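PDB 1WYZ: putative S-adenosylmethionine-dependent methyltransferase from Bacteroides thetaiotaomicron, which probably acts as an S-adenosylmethionine-dependent methyltransferase of the RsmI-like family, whose best-known member methylates a ribose of 16S ribosomal RNA. Local coordinates for residues A[137-143]-A[167-173]; A[159-163]-A[188-193]; A[11-15]-A[200-204]; A[128-134]-A[230-234]. All coordinates share one frame; numbering follows the deposited sequence.

Interaction 1: A[137-143]-A[167-173]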
loop_
_atom_site.group_PDB
_atom_site.type_symbol
_atom_site.label_atom_id
_atom_site.label_comp_id
_atom_site.label_asym_id
_atom_site.label_seq_id
_atom_site.Cartn_x
_atom_site.Cartn_y
_atom_site.Cartn_z
ATOM N N SER A 137 -5.329 -10.065 2.926
ATOM C CA SER A 137 -4.197 -10.814 3.474
ATOM C C SER A 137 -3.145 -11.055 2.378
ATOM O O SER A 137 -3.329 -11.905 1.502
ATOM C CB SER A 137 -4.650 -12.153 4.074
ATOM O OG SER A 137 -3.548 -12.864 4.626
ATOM N N PHE A 138 -2.055 -10.296 2.434
ATOM C CA PHE A 138 -0.972 -10.411 1.463
ATOM C C PHE A 138 0.338 -10.079 2.171
ATOM O O PHE A 138 0.323 -9.488 3.255
ATOM C CB PHE A 138 -1.211 -9.448 0.304
ATOM C CG PHE A 138 -1.294 -8.011 0.727
ATOM C CD1 PHE A 138 -0.134 -7.261 0.922
ATOM C CD2 PHE A 138 -2.538 -7.401 0.932
ATOM C CE1 PHE A 138 -0.211 -5.919 1.313
ATOM C CE2 PHE A 138 -2.617 -6.071 1.320
ATOM C CZ PHE A 138 -1.455 -5.325 1.511
ATOM N N ALA A 139 1.459 -10.442 1.547
ATOM C CA ALA A 139 2.780 -10.219 2.128
ATOM C C ALA A 139 3.838 -9.839 1.082
ATOM O O ALA A 139 3.971 -10.501 0.044
ATOM C CB ALA A 139 3.213 -11.475 2.861
ATOM N N PHE A 140 4.590 -8.778 1.354
ATOM C CA PHE A 140 5.635 -8.318 0.444
ATOM C C PHE A 140 7.003 -8.785 0.958
ATOM O O PHE A 140 7.358 -8.529 2.116
ATOM C CB PHE A 140 5.617 -6.787 0.361
ATOM C CG PHE A 140 6.687 -6.212 -0.535
ATOM C CD1 PHE A 140 6.664 -6.451 -1.905
ATOM C CD2 PHE A 140 7.722 -5.446 -0.007
ATOM C CE1 PHE A 140 7.659 -5.944 -2.747
ATOM C CE2 PHE A 140 8.730 -4.927 -0.840
ATOM C CZ PHE A 140 8.690 -5.183 -2.212
ATOM N N HIS A 141 7.775 -9.445 0.101
ATOM C CA HIS A 141 9.087 -9.940 0.499
ATOM C C HIS A 141 10.252 -9.207 -0.171
ATOM O O HIS A 141 11.407 -9.550 0.051
ATOM C CB HIS A 141 9.175 -11.439 0.201
ATOM C CG HIS A 141 8.088 -12.249 0.837
ATOM N ND1 HIS A 141 8.193 -12.774 2.109
ATOM C CD2 HIS A 141 6.870 -12.619 0.380
ATOM C CE1 HIS A 141 7.089 -13.434 2.405
ATOM N NE2 HIS A 141 6.269 -13.355 1.371
ATOM N N GLY A 142 9.952 -8.197 -0.986
ATOM C CA GLY A 142 11.007 -7.453 -1.662
ATOM C C GLY A 142 11.749 -8.300 -2.686
ATOM O O GLY A 142 11.137 -8.796 -3.638
ATOM N N TYR A 143 13.059 -8.474 -2.509
ATOM C CA TYR A 143 13.841 -9.293 -3.445
ATOM C C TYR A 143 14.042 -10.677 -2.861
ATOM O O TYR A 143 14.199 -10.812 -1.655
ATOM C CB TYR A 143 15.201 -8.652 -3.720
ATOM C CG TYR A 143 15.115 -7.392 -4.536
ATOM C CD1 TYR A 143 15.114 -7.439 -5.932
ATOM C CD2 TYR A 143 14.999 -6.149 -3.920
ATOM C CE1 TYR A 143 14.992 -6.269 -6.697
ATOM C CE2 TYR A 143 14.875 -4.972 -4.674
ATOM C CZ TYR A 143 14.868 -5.038 -6.059
ATOM O OH TYR A 143 14.686 -3.885 -6.796
ATOM N N GLN A 167 -3.120 -16.219 1.781
ATOM C CA GLN A 167 -2.468 -14.926 1.680
ATOM C C GLN A 167 -1.633 -14.690 0.423
ATOM O O GLN A 167 -0.712 -15.435 0.110
ATOM C CB GLN A 167 -1.590 -14.727 2.903
ATOM C CG GLN A 167 -0.909 -13.389 2.982
ATOM C CD GLN A 167 0.051 -13.364 4.135
ATOM O OE1 GLN A 167 1.211 -13.740 3.996
ATOM N NE2 GLN A 167 -0.436 -12.949 5.298
ATOM N N THR A 168 -1.963 -13.624 -0.284
ATOM C CA THR A 168 -1.241 -13.250 -1.478
ATOM C C THR A 168 0.236 -13.052 -1.129
ATOM O O THR A 168 0.558 -12.475 -0.085
ATOM C CB THR A 168 -1.828 -11.940 -2.036
ATOM O OG1 THR A 168 -3.233 -12.120 -2.238
ATOM C CG2 THR A 168 -1.162 -11.548 -3.365
ATOM N N GLN A 169 1.133 -13.539 -1.982
ATOM C CA GLN A 169 2.569 -13.373 -1.735
ATOM C C GLN A 169 3.168 -12.467 -2.817
ATOM O O GLN A 169 2.987 -12.723 -4.006
ATOM C CB GLN A 169 3.265 -14.738 -1.733
ATOM C CG GLN A 169 2.688 -15.741 -0.727
ATOM C CD GLN A 169 2.704 -15.263 0.742
ATOM O OE1 GLN A 169 3.755 -14.946 1.311
ATOM N NE2 GLN A 169 1.522 -15.229 1.356
ATOM N N LEU A 170 3.878 -11.414 -2.410
ATOM C CA LEU A 170 4.457 -10.469 -3.370
ATOM C C LEU A 170 5.962 -10.301 -3.262
ATOM O O LEU A 170 6.511 -10.247 -2.160
ATOM C CB LEU A 170 3.845 -9.065 -3.212
ATOM C CG LEU A 170 2.365 -8.734 -3.380
ATOM C CD1 LEU A 170 1.586 -9.156 -2.144
ATOM C CD2 LEU A 170 2.231 -7.231 -3.575
ATOM N N PHE A 171 6.618 -10.181 -4.411
ATOM C CA PHE A 171 8.060 -9.975 -4.460
ATOM C C PHE A 171 8.457 -9.269 -5.760
ATOM O O PHE A 171 7.753 -9.370 -6.771
ATOM C CB PHE A 171 8.801 -11.313 -4.298
ATOM C CG PHE A 171 8.356 -12.397 -5.251
ATOM C CD1 PHE A 171 8.959 -12.538 -6.508
ATOM C CD2 PHE A 171 7.365 -13.305 -4.881
ATOM C CE1 PHE A 171 8.589 -13.568 -7.382
ATOM C CE2 PHE A 171 6.983 -14.350 -5.754
ATOM C CZ PHE A 171 7.604 -14.473 -7.007
ATOM N N ILE A 172 9.566 -8.537 -5.730
ATOM C CA ILE A 172 10.024 -7.807 -6.905
ATOM C C ILE A 172 11.366 -8.316 -7.413
ATOM O O ILE A 172 12.050 -9.089 -6.726
ATOM C CB ILE A 172 10.150 -6.305 -6.614
ATOM C CG1 ILE A 172 11.236 -6.072 -5.560
ATOM C CG2 ILE A 172 8.807 -5.756 -6.139
ATOM C CD1 ILE A 172 11.678 -4.618 -5.402
ATOM N N GLU A 173 11.733 -7.877 -8.616
ATOM C CA GLU A 173 12.980 -8.296 -9.251
ATOM C C GLU A 173 13.676 -7.200 -10.037
ATOM O O GLU A 173 13.026 -6.334 -10.626
ATOM C CB GLU A 173 12.724 -9.476 -10.188
ATOM C CG GLU A 173 13.300 -10.787 -9.683
ATOM C CD GLU A 173 14.822 -10.788 -9.633
ATOM O OE1 GLU A 173 15.421 -9.792 -9.167
ATOM O OE2 GLU A 173 15.420 -11.802 -10.050
#

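Interaction 2: A[159-163]-A[188-193]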
loop_
_atom_site.group_PDB
_atom_site.type_symbol
_atom_site.label_atom_id
_atom_site.label_comp_id
_atom_site.label_asym_id
_atom_site.label_seq_id
_atom_site.Cartn_x
_atom_site.Cartn_y
_atom_site.Cartn_z
ATOM N N GLU A 159 4.698 -20.176 -1.824
ATOM C CA GLU A 159 3.576 -20.911 -2.403
ATOM C C GLU A 159 2.826 -21.734 -1.353
ATOM O O GLU A 159 1.594 -21.724 -1.313
ATOM C CB GLU A 159 4.068 -21.808 -3.547
ATOM C CG GLU A 159 2.950 -22.532 -4.294
ATOM C CD GLU A 159 3.429 -23.253 -5.554
ATOM O OE1 GLU A 159 4.501 -23.900 -5.509
ATOM O OE2 GLU A 159 2.718 -23.186 -6.586
ATOM N N GLN A 160 3.563 -22.428 -0.491
ATOM C CA GLN A 160 2.916 -23.231 0.541
ATOM C C GLN A 160 2.103 -22.321 1.471
ATOM O O GLN A 160 0.977 -22.654 1.850
ATOM C CB GLN A 160 3.958 -24.048 1.324
ATOM C CG GLN A 160 4.512 -25.239 0.527
ATOM C CD GLN A 160 5.719 -25.900 1.182
ATOM O OE1 GLN A 160 6.675 -25.222 1.563
ATOM N NE2 GLN A 160 5.685 -27.224 1.304
ATOM N N ARG A 161 2.665 -21.162 1.814
ATOM C CA ARG A 161 1.977 -20.213 2.683
ATOM C C ARG A 161 0.703 -19.707 2.008
ATOM O O ARG A 161 -0.293 -19.397 2.671
ATOM C CB ARG A 161 2.898 -19.035 3.026
ATOM C CG ARG A 161 3.581 -19.165 4.377
ATOM C CD ARG A 161 4.494 -17.983 4.639
ATOM N NE ARG A 161 5.019 -17.953 6.003
ATOM C CZ ARG A 161 5.845 -17.013 6.454
ATOM N NH1 ARG A 161 6.239 -16.034 5.650
ATOM N NH2 ARG A 161 6.268 -17.041 7.709
ATOM N N VAL A 162 0.746 -19.625 0.684
ATOM C CA VAL A 162 -0.413 -19.181 -0.073
ATOM C C VAL A 162 -1.663 -19.960 0.338
ATOM O O VAL A 162 -2.709 -19.380 0.628
ATOM C CB VAL A 162 -0.210 -19.405 -1.572
ATOM C CG1 VAL A 162 -1.453 -18.988 -2.328
ATOM C CG2 VAL A 162 1.003 -18.628 -2.049
ATOM N N TYR A 163 -1.533 -21.284 0.344
ATOM C CA TYR A 163 -2.617 -22.192 0.688
ATOM C C TYR A 163 -2.759 -22.409 2.183
ATOM O O TYR A 163 -3.837 -22.741 2.661
ATOM C CB TYR A 163 -2.370 -23.534 0.024
ATOM C CG TYR A 163 -2.287 -23.461 -1.469
ATOM C CD1 TYR A 163 -3.437 -23.521 -2.252
ATOM C CD2 TYR A 163 -1.054 -23.359 -2.112
ATOM C CE1 TYR A 163 -3.366 -23.488 -3.658
ATOM C CE2 TYR A 163 -0.970 -23.326 -3.517
ATOM C CZ TYR A 163 -2.134 -23.392 -4.276
ATOM O OH TYR A 163 -2.071 -23.351 -5.642
ATOM N N ASN A 188 9.407 -24.226 -10.581
ATOM C CA ASN A 188 9.189 -24.637 -9.192
ATOM C C ASN A 188 7.766 -24.577 -8.633
ATOM O O ASN A 188 7.456 -25.271 -7.662
ATOM C CB ASN A 188 10.101 -23.824 -8.270
ATOM C CG ASN A 188 11.535 -23.802 -8.747
ATOM O OD1 ASN A 188 11.928 -22.930 -9.526
ATOM N ND2 ASN A 188 12.322 -24.775 -8.302
ATOM N N CYS A 189 6.902 -23.761 -9.227
ATOM C CA CYS A 189 5.539 -23.640 -8.723
ATOM C C CYS A 189 4.561 -24.617 -9.346
ATOM O O CYS A 189 4.815 -25.162 -10.424
ATOM C CB CYS A 189 5.042 -22.207 -8.903
ATOM S SG CYS A 189 5.903 -21.021 -7.810
ATOM N N ARG A 190 3.443 -24.841 -8.651
ATOM C CA ARG A 190 2.411 -25.763 -9.113
ATOM C C ARG A 190 1.738 -25.235 -10.358
ATOM O O ARG A 190 1.697 -24.030 -10.589
ATOM C CB ARG A 190 1.318 -25.960 -8.057
ATOM C CG ARG A 190 1.747 -26.549 -6.732
ATOM C CD ARG A 190 0.508 -26.970 -5.964
ATOM N NE ARG A 190 0.778 -27.095 -4.538
ATOM C CZ ARG A 190 1.180 -26.085 -3.771
ATOM N NH1 ARG A 190 1.352 -24.884 -4.307
ATOM N NH2 ARG A 190 1.407 -26.271 -2.475
ATOM N N PRO A 191 1.180 -26.132 -11.175
ATOM C CA PRO A 191 0.507 -25.677 -12.395
ATOM C C PRO A 191 -0.783 -24.874 -12.160
ATOM O O PRO A 191 -1.131 -23.999 -12.964
ATOM C CB PRO A 191 0.281 -26.980 -13.176
ATOM C CG PRO A 191 0.235 -28.027 -12.112
ATOM C CD PRO A 191 1.305 -27.597 -11.147
ATOM N N GLN A 192 -1.477 -25.140 -11.053
ATOM C CA GLN A 192 -2.722 -24.423 -10.775
ATOM C C GLN A 192 -2.570 -23.139 -9.962
ATOM O O GLN A 192 -3.494 -22.321 -9.899
ATOM C CB GLN A 192 -3.734 -25.360 -10.109
ATOM C CG GLN A 192 -4.281 -26.433 -11.063
ATOM C CD GLN A 192 -4.929 -25.833 -12.310
ATOM O OE1 GLN A 192 -5.377 -26.556 -13.206
ATOM N NE2 GLN A 192 -4.983 -24.506 -12.370
ATOM N N THR A 193 -1.409 -22.956 -9.338
ATOM C CA THR A 193 -1.163 -21.748 -8.564
ATOM C C THR A 193 -1.296 -20.599 -9.566
ATOM O O THR A 193 -0.989 -20.772 -10.753
ATOM C CB THR A 193 0.268 -21.744 -7.975
ATOM O OG1 THR A 193 0.426 -22.842 -7.064
ATOM C CG2 THR A 193 0.544 -20.443 -7.247
#

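Interaction 3: A[11-15]-A[200-204]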
loop_
_atom_site.group_PDB
_atom_site.type_symbol
_atom_site.label_atom_id
_atom_site.label_comp_id
_atom_site.label_asym_id
_atom_site.label_seq_id
_atom_site.Cartn_x
_atom_site.Cartn_y
_atom_site.Cartn_z
ATOM N N THR A 11 6.608 9.769 -7.923
ATOM C CA THR A 11 6.050 8.921 -8.982
ATOM C C THR A 11 6.759 7.570 -9.112
ATOM O O THR A 11 7.953 7.453 -8.838
ATOM C CB THR A 11 6.124 9.606 -10.371
ATOM O OG1 THR A 11 7.494 9.850 -10.714
ATOM C CG2 THR A 11 5.355 10.921 -10.371
ATOM N N LEU A 12 6.008 6.555 -9.537
ATOM C CA LEU A 12 6.544 5.211 -9.729
ATOM C C LEU A 12 7.405 5.195 -10.992
ATOM O O LEU A 12 8.398 4.475 -11.072
ATOM C CB LEU A 12 5.396 4.197 -9.862
ATOM C CG LEU A 12 5.133 3.149 -8.762
ATOM C CD1 LEU A 12 5.198 3.778 -7.371
ATOM C CD2 LEU A 12 3.770 2.513 -8.999
ATOM N N GLY A 13 7.024 5.996 -11.980
ATOM C CA GLY A 13 7.790 6.058 -13.213
ATOM C C GLY A 13 7.809 7.460 -13.790
ATOM O O GLY A 13 7.874 8.439 -13.055
ATOM N N ASP A 14 7.758 7.548 -15.116
ATOM C CA ASP A 14 7.757 8.826 -15.820
ATOM C C ASP A 14 6.320 9.214 -16.194
ATOM O O ASP A 14 5.853 8.931 -17.300
ATOM C CB ASP A 14 8.633 8.723 -17.078
ATOM C CG ASP A 14 8.421 9.882 -18.037
ATOM O OD1 ASP A 14 8.479 11.042 -17.584
ATOM O OD2 ASP A 14 8.199 9.633 -19.242
ATOM N N THR A 15 5.621 9.852 -15.259
ATOM C CA THR A 15 4.238 10.262 -15.483
ATOM C C THR A 15 3.962 11.631 -14.899
ATOM O O THR A 15 4.691 12.110 -14.044
ATOM C CB THR A 15 3.234 9.319 -14.796
ATOM O OG1 THR A 15 3.471 9.342 -13.379
ATOM C CG2 THR A 15 3.354 7.904 -15.329
ATOM N N ASN A 200 5.404 -1.887 -15.370
ATOM C CA ASN A 200 5.120 -0.484 -15.665
ATOM C C ASN A 200 3.825 0.016 -15.067
ATOM O O ASN A 200 3.038 0.668 -15.750
ATOM C CB ASN A 200 5.073 -0.228 -17.163
ATOM C CG ASN A 200 6.444 -0.170 -17.778
ATOM O OD1 ASN A 200 7.366 0.432 -17.217
ATOM N ND2 ASN A 200 6.592 -0.781 -18.948
ATOM N N ILE A 201 3.608 -0.276 -13.789
ATOM C CA ILE A 201 2.391 0.154 -13.114
ATOM C C ILE A 201 2.317 1.688 -13.128
ATOM O O ILE A 201 3.279 2.376 -12.764
ATOM C CB ILE A 201 2.355 -0.403 -11.651
ATOM C CG1 ILE A 201 2.498 -1.930 -11.684
ATOM C CG2 ILE A 201 1.052 -0.017 -10.967
ATOM C CD1 ILE A 201 2.843 -2.575 -10.343
ATOM N N THR A 202 1.164 2.197 -13.569
ATOM C CA THR A 202 0.868 3.634 -13.693
ATOM C C THR A 202 1.582 4.340 -14.863
ATOM O O THR A 202 1.293 5.506 -15.147
ATOM C CB THR A 202 1.190 4.429 -12.392
ATOM O OG1 THR A 202 2.603 4.638 -12.290
ATOM C CG2 THR A 202 0.693 3.687 -11.172
ATOM N N CYS A 203 2.496 3.644 -15.544
ATOM C CA CYS A 203 3.237 4.242 -16.665
ATOM C C CYS A 203 2.585 4.066 -18.038
ATOM O O CYS A 203 3.164 4.431 -19.059
ATOM C CB CYS A 203 4.653 3.673 -16.716
ATOM S SG CYS A 203 5.617 3.985 -15.228
ATOM N N GLU A 204 1.376 3.515 -18.048
ATOM C CA GLU A 204 0.609 3.269 -19.272
ATOM C C GLU A 204 1.261 2.420 -20.368
ATOM O O GLU A 204 0.684 2.218 -21.435
ATOM C CB GLU A 204 0.070 4.581 -19.850
ATOM C CG GLU A 204 -1.108 5.114 -19.036
ATOM C CD GLU A 204 -2.037 3.993 -18.558
ATOM O OE1 GLU A 204 -2.673 3.333 -19.413
ATOM O OE2 GLU A 204 -2.127 3.773 -17.329
#

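Interaction 4: A[128-134]-A[230-234]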
loop_
_atom_site.group_PDB
_atom_site.type_symbol
_atom_site.label_atom_id
_atom_site.label_comp_id
_atom_site.label_asym_id
_atom_site.label_seq_id
_atom_site.Cartn_x
_atom_site.Cartn_y
_atom_site.Cartn_z
ATOM N N VAL A 128 -1.969 -5.628 -5.937
ATOM C CA VAL A 128 -2.963 -6.462 -5.287
ATOM C C VAL A 128 -4.317 -6.175 -5.912
ATOM O O VAL A 128 -5.064 -7.088 -6.234
ATOM C CB VAL A 128 -3.044 -6.168 -3.778
ATOM C CG1 VAL A 128 -4.260 -6.854 -3.174
ATOM C CG2 VAL A 128 -1.763 -6.657 -3.088
HETATM N N MSE A 129 -4.606 -4.892 -6.097
HETATM C CA MSE A 129 -5.872 -4.461 -6.660
HETATM C C MSE A 129 -6.157 -5.007 -8.048
HETATM O O MSE A 129 -7.235 -5.556 -8.299
HETATM C CB MSE A 129 -5.934 -2.930 -6.691
HETATM C CG MSE A 129 -6.081 -2.254 -5.325
HETATM SE SE MSE A 129 -5.809 -0.325 -5.405
HETATM C CE MSE A 129 -7.143 0.095 -6.757
ATOM N N ALA A 130 -5.190 -4.869 -8.945
ATOM C CA ALA A 130 -5.382 -5.309 -10.312
ATOM C C ALA A 130 -5.232 -6.791 -10.534
ATOM O O ALA A 130 -5.581 -7.284 -11.612
ATOM C CB ALA A 130 -4.437 -4.555 -11.240
ATOM N N SER A 131 -4.705 -7.505 -9.542
ATOM C CA SER A 131 -4.520 -8.944 -9.697
ATOM C C SER A 131 -5.801 -9.689 -9.397
ATOM O O SER A 131 -6.055 -10.746 -9.969
ATOM C CB SER A 131 -3.404 -9.468 -8.781
ATOM O OG SER A 131 -3.762 -9.404 -7.407
ATOM N N GLY A 132 -6.614 -9.138 -8.506
ATOM C CA GLY A 132 -7.849 -9.813 -8.144
ATOM C C GLY A 132 -7.580 -10.844 -7.058
ATOM O O GLY A 132 -8.441 -11.668 -6.728
ATOM N N PHE A 133 -6.368 -10.805 -6.512
ATOM C CA PHE A 133 -5.990 -11.719 -5.449
ATOM C C PHE A 133 -6.457 -11.154 -4.113
ATOM O O PHE A 133 -6.975 -10.032 -4.045
ATOM C CB PHE A 133 -4.474 -11.905 -5.410
ATOM C CG PHE A 133 -3.910 -12.611 -6.619
ATOM C CD1 PHE A 133 -4.687 -13.519 -7.336
ATOM C CD2 PHE A 133 -2.575 -12.423 -6.993
ATOM C CE1 PHE A 133 -4.140 -14.241 -8.407
ATOM C CE2 PHE A 133 -2.018 -13.137 -8.060
ATOM C CZ PHE A 133 -2.801 -14.050 -8.771
ATOM N N ASN A 134 -6.258 -11.937 -3.053
ATOM C CA ASN A 134 -6.653 -11.549 -1.697
ATOM C C ASN A 134 -6.035 -10.223 -1.270
ATOM O O ASN A 134 -4.815 -10.106 -1.175
ATOM C CB ASN A 134 -6.221 -12.625 -0.712
ATOM C CG ASN A 134 -6.862 -12.460 0.643
ATOM O OD1 ASN A 134 -7.179 -11.348 1.065
ATOM N ND2 ASN A 134 -7.048 -13.570 1.342
ATOM N N PHE A 230 5.662 -9.289 -8.832
ATOM C CA PHE A 230 5.020 -10.583 -9.018
ATOM C C PHE A 230 4.120 -10.959 -7.844
ATOM O O PHE A 230 4.458 -10.721 -6.683
ATOM C CB PHE A 230 6.075 -11.669 -9.232
ATOM C CG PHE A 230 6.894 -11.481 -10.478
ATOM C CD1 PHE A 230 6.291 -11.503 -11.732
ATOM C CD2 PHE A 230 8.274 -11.263 -10.402
ATOM C CE1 PHE A 230 7.045 -11.307 -12.899
ATOM C CE2 PHE A 230 9.045 -11.065 -11.566
ATOM C CZ PHE A 230 8.423 -11.089 -12.810
ATOM N N LEU A 231 2.967 -11.548 -8.150
ATOM C CA LEU A 231 2.032 -11.969 -7.113
ATOM C C LEU A 231 1.578 -13.410 -7.309
ATOM O O LEU A 231 1.126 -13.780 -8.386
ATOM C CB LEU A 231 0.796 -11.070 -7.091
ATOM C CG LEU A 231 0.988 -9.571 -6.874
ATOM C CD1 LEU A 231 1.482 -8.937 -8.179
ATOM C CD2 LEU A 231 -0.341 -8.929 -6.428
ATOM N N LEU A 232 1.692 -14.212 -6.254
ATOM C CA LEU A 232 1.286 -15.616 -6.275
ATOM C C LEU A 232 0.045 -15.834 -5.405
ATOM O O LEU A 232 0.030 -15.444 -4.237
ATOM C CB LEU A 232 2.414 -16.512 -5.730
ATOM C CG LEU A 232 3.798 -16.546 -6.376
ATOM C CD1 LEU A 232 4.645 -17.584 -5.671
ATOM C CD2 LEU A 232 3.669 -16.896 -7.850
ATOM N N TYR A 233 -0.987 -16.458 -5.968
ATOM C CA TYR A 233 -2.200 -16.744 -5.205
ATOM C C TYR A 233 -2.811 -18.057 -5.686
ATOM O O TYR A 233 -2.281 -18.656 -6.614
ATOM C CB TYR A 233 -3.192 -15.589 -5.284
ATOM C CG TYR A 233 -4.182 -15.625 -4.146
ATOM C CD1 TYR A 233 -3.748 -15.771 -2.828
ATOM C CD2 TYR A 233 -5.552 -15.583 -4.389
ATOM C CE1 TYR A 233 -4.665 -15.888 -1.772
ATOM C CE2 TYR A 233 -6.474 -15.695 -3.356
ATOM C CZ TYR A 233 -6.032 -15.849 -2.049
ATOM O OH TYR A 233 -6.956 -15.979 -1.034
ATOM N N LYS A 234 -3.923 -18.490 -5.084
ATOM C CA LYS A 234 -4.511 -19.804 -5.393
ATOM C C LYS A 234 -5.359 -20.207 -6.605
ATOM O O LYS A 234 -5.004 -21.184 -7.278
ATOM C CB LYS A 234 -5.210 -20.347 -4.143
ATOM C CG LYS A 234 -6.041 -19.361 -3.375
ATOM C CD LYS A 234 -6.642 -20.073 -2.174
ATOM C CE LYS A 234 -7.465 -19.146 -1.301
ATOM N NZ LYS A 234 -8.190 -19.927 -0.260
#

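Interaction 1: A[137-143]-A[167-173]
I172 lies across one face of the Y143 ring, its CG1 3.8 Å from the ring centroid and close to the ring normal, a CH-pi contact. CG1 of I172 stands between the backbone N and the carbonyl carbon (chi1 64°), which turns the other branch toward F140: CG2 of I172 meets the ring edge at F140 CE1, 3.6 Å away. The beta-branched I172 suits its place because it serves two rings at once. Further along the same face, F138 CB meets L170 CD1 at 3.7 Å. The backbones run parallel, and L170 is held through both its N and its O: its N donates to A139 O, and its O accepts from H141 N at 2.7 Å.

On the A139 and Q169 side runs a chain of side-chain hydrogen bonds. H141 NE2 donates to Q169 OE1 at 3.0 Å, nearly straight (167°) and in the imidazole plane. Q169 NE2 donates in turn to Q167 O and, on a lone pair in the carbonyl plane, to Q167 OE1. Q167 NE2 reaches S137 OG at 3.2 Å. The small A139 lets its CB lie beside Q167 OE1. A leucine in place of Q167 would lack the amide, and would probably leave S137 OG without this donor and Q169 freer to turn.

S137 OG also bonds F140 O of the second subunit, whose strand continues the sheet. Together with helix 150-165 the two parallel strands form a beta-alpha-beta unit; that helix packs on H141 and Q169, helix 123-131 on F138, F140 and L170, and strand 228-233 flanks 168-173.

Interaction 2: A[159-163]-A[188-193]
E159, on helix 150-165, reaches across to R190 in the loop that leads from helix 178-188 into strand 194-199, tying the crossover helix of one beta-alpha-beta unit to the start of a later strand of the mixed sheet. The R190 backbone N donates to E159 OE2 at 2.7 Å, using the syn lone pair of the carboxylate. T193 OG1 donates to the same oxygen, at a modelled length too short to be taken literally. A glutamate suits the place: extended, with CG anti to the backbone N (chi1 -175°), it is long enough to span the gap and bring both oxygens to the loop.

R190 adds its side chain to this first shell. NH1 of R190 forms a salt bridge with E159 OE2 at 3.2 Å, although the position of that nitrogen is less certain. The guanidinium presents one face to the Y163 ring, with R190 CZ 3.5 Å from Y163 CE2 and the two planes 73° apart. Were R190 an alanine, the backbone donor would remain, but the E159 carboxylate would probably lose the positive charge beside it and Y163 the group lying along it.

Further out, Y163 OH donates to T193 OG1 at 2.9 Å, in the plane of the tyrosine ring, which steadies the threonine hydroxyl. C189, just past helix 178-188, packs on V213. Beyond it, T212 OG1 lies within hydrogen-bonding distance of both P191 O and T193 O, which must share its one proton.

Interaction 3: A[11-15]-A[200-204]
Two loops meet by van der Waals contact at the seam between the two sheets of the chain: L12, G13 and T15, just after strand 5-8 of the parallel sheet, lean on I201, T202 and C203, which join strands 194-199 and 207-212 of the mixed sheet. L12 puts its CD2 against the peptide that follows I201, 3.8 Å from I201 O, and against T202 CG2 at 3.9 Å. The leucine and T202 side chains cross at about a right angle, and L12 CB lies near T202 OG1. An apolar residue of this length suits the place because its CD2 can reach both the I201 carbonyl and the T202 methyl.

The 200-204 loop is built on a type II beta turn from N200 to C203, closed by C203 N donating to N200 O at 3.0 Å. T202 takes the positive-phi position of that turn (phi 73°), where glycine is more usual. In RsmI-like methyltransferases the cofactor binds between an N-terminal and a C-terminal domain; a contact between loops of the two halves is consistent with that build.

G13 meets C203 through its CA, 3.6 Å from C203 SG. A CB on G13 would point at that sulfur and, as modelled, come too close to it, so glycine suits the spot. T15 holds OG1 between the backbone N and the carbonyl carbon (chi1 61°), which swings its methyl CG2 toward the turn, 3.2 Å from T202 O. That carbonyl also accepts from Q19 NE2. The 11-15 loop is itself braced: T11 OG1 donates to G13 O at 2.8 Å, in the carbonyl plane.

Interaction 4: A[128-134]-A[230-234]
S131 OG, which rests 3.6 Å from L231 CD2, is gripped by the chain around it: it donates to V128 O at 2.9 Å and accepts from F133 N at 3.1 Å. The second bond makes an ST turn, and it closes the C-terminal end of helix 123-131, which packs here on strand 228-233 of the mixed sheet. Serine suits the place because its short hydroxyl can serve helix and turn at once. G132 follows with a positive phi (84°), a conformation that glycine takes easily, and the chain turns so that F133 faces the strand.

F133 packs against both Y233 and L231. Y233 CB sits over one ring face, 3.3 Å from the centroid and near the ring normal, as a CH-pi contact, while S131 O lies beyond the opposite face. L231 CB meets the ring at its edge, 3.6 Å from F133 CE2. The F133 and Y233 rings themselves are oblique, with planes at 49°. L231 also sends CD2 back toward the helix, close to V128 N, so the leucine fills the angle between helix and phenylalanine.

Strands 194-199 and 207-212 supply further walls: F133 also touches K194, C196 and T210, and S131 O bonds T210 OG1. N134 closes the far end. Its backbone N lies over one face of the Y233 ring, and its CG is anti to the backbone N (chi1 -167°), which carries the amide to the phenol end. There OD1 of N134 accepts from Q136 N, and ND2 of N134 makes a weak bond to Y233 OH at 3.4 Å.

How the interactions relate
Interactions 1, 2 and 4 cluster in the C-terminal half, with centres 10 to 13 Å apart, around one mixed sheet. Through neighbouring strands 168-173 and 228-233, interactions 1 and 4 join directly, T168 OG1 to N134 O and F171 O to F230 N. V162 of helix 150-165 packs on Q169 and Y233. Interaction 3 stands apart, 19 to 29 Å from the others between centres; of the four, it alone joins loops of the two sheets. Its closest ends are 185 residues apart; interactions 1 and 2 fall between its segments, and between those of interaction 4, while segments alternate in 1 with 2 and 3 with 4. All four have residues near the second subunit; in interaction 1 its strand extends the sheet.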